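PDB 1Z8U: alpha-hemoglobin-stabilizing protein from Homo sapiens, which acts as an erythroid chaperone that binds free alpha-hemoglobin and protects it from aggregation and precipitation. Local coordinates for residues D9-S12 / A13-E17. The protein carries 1 engineered substitution. Numbering follows the deposited sequence.
Sequences DLIS and AGLKE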
# COMPACT_ATOMS: atom_id res chain seq x y z
N ASP A 9 8.48 -13.79 -19.16
CA ASP A 9 8.45 -12.34 -19.23
C ASP A 9 7.54 -11.76 -18.13
O ASP A 9 7.82 -10.69 -17.58
CB ASP A 9 7.96 -11.90 -20.61
CG ASP A 9 8.82 -12.45 -21.74
OD1 ASP A 9 10.03 -12.13 -21.77
OD2 ASP A 9 8.29 -13.21 -22.58
N LEU A 10 6.47 -12.48 -17.82
CA LEU A 10 5.53 -12.07 -16.79
C LEU A 10 6.32 -11.82 -15.50
O LEU A 10 6.19 -10.78 -14.86
CB LEU A 10 4.51 -13.19 -16.56
CG LEU A 10 3.17 -12.86 -15.90
CD1 LEU A 10 2.31 -12.06 -16.88
CD2 LEU A 10 2.46 -14.15 -15.51
N ILE A 11 7.16 -12.78 -15.14
CA ILE A 11 8.00 -12.69 -13.95
C ILE A 11 8.95 -11.50 -14.05
O ILE A 11 9.33 -10.89 -13.05
CB ILE A 11 8.81 -13.99 -13.76
CG1 ILE A 11 7.86 -15.17 -13.60
CG2 ILE A 11 9.73 -13.87 -12.55
CD1 ILE A 11 8.55 -16.51 -13.43
N SER A 12 9.34 -11.17 -15.28
CA SER A 12 10.26 -10.05 -15.50
C SER A 12 9.53 -8.73 -15.28
O SER A 12 10.11 -7.77 -14.75
CB SER A 12 10.82 -10.12 -16.92
OG SER A 12 12.00 -9.33 -17.04
N ALA A 13 8.26 -8.68 -15.69
CA ALA A 13 7.42 -7.49 -15.55
C ALA A 13 7.20 -7.12 -14.08
O ALA A 13 7.38 -5.97 -13.69
CB ALA A 13 6.07 -7.72 -16.22
N GLY A 14 6.81 -8.11 -13.29
CA GLY A 14 6.57 -7.88 -11.88
C GLY A 14 7.80 -7.41 -11.12
O GLY A 14 7.69 -6.74 -10.09
N LEU A 15 8.97 -7.76 -11.62
CA LEU A 15 10.22 -7.36 -10.98
C LEU A 15 10.59 -5.94 -11.37
O LEU A 15 11.33 -5.26 -10.65
CB LEU A 15 11.33 -8.34 -11.38
CG LEU A 15 11.10 -9.77 -10.90
CD1 LEU A 15 12.11 -10.71 -11.54
CD2 LEU A 15 11.22 -9.82 -9.38
N LYS A 16 10.10 -5.49 -12.51
CA LYS A 16 10.38 -4.13 -12.94
C LYS A 16 9.41 -3.26 -12.16
O LYS A 16 9.80 -2.26 -11.54
CB LYS A 16 10.13 -3.98 -14.45
CG LYS A 16 10.70 -2.68 -15.02
CD LYS A 16 10.52 -2.59 -16.53
CE LYS A 16 11.24 -1.36 -17.08
NZ LYS A 16 10.76 -0.09 -16.44
N GLU A 17 8.15 -3.68 -12.17
CA GLU A 17 7.09 -2.98 -11.46
C GLU A 17 7.45 -2.91 -9.97
O GLU A 17 7.20 -1.91 -9.31
CB GLU A 17 5.75 -3.71 -11.66
CG GLU A 17 5.32 -3.80 -13.13
CD GLU A 17 4.20 -4.81 -13.39
OE1 GLU A 17 3.76 -4.94 -14.55
OE2 GLU A 17 3.77 -5.49 -12.43
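Ile11 and Leu15, one turn apart on helix 5-23, lie side by side and point the same way, with Ile11 CG2 4.1 Å from Leu15 CD1. Leu15 CG stands anti to its own carbonyl carbon (chi1 -64°), which turns the isobutyl group back along the helix and brings Leu15 CG within 3.0 Å of Ile11 O. Both side chains face helix 60-86, where Ile11 meets Ala66 and Leu70 while Leu15 meets Glu73 and Leu74. Cutting Leu15 back to alanine is likely to leave Ile11 CG2 without this neighbour and open a gap against Leu74.

The backbone bonds are uneven. Ala13 N reaches Asp9 O at 2.8 Å and Gly14 N gives the straighter bond to Leu10 O, 167° at the hydrogen. Beyond them, Leu15 N is shared weakly between Ile11 O at 3.5 Å and Ser12 O, and Lys16 N makes another weak bond to Ser12 O.

On a different face, Ala13 and Leu10 pack on Tyr52 of helix 34-52, whose hydroxyl is hydrogen-bonded to Glu17 OE2. The chemistry is thus that of an amphipathic helix in a three-helix bundle: aliphatic groups meet the other helices, while Asp9, Ser12 and Lys16 remain exposed.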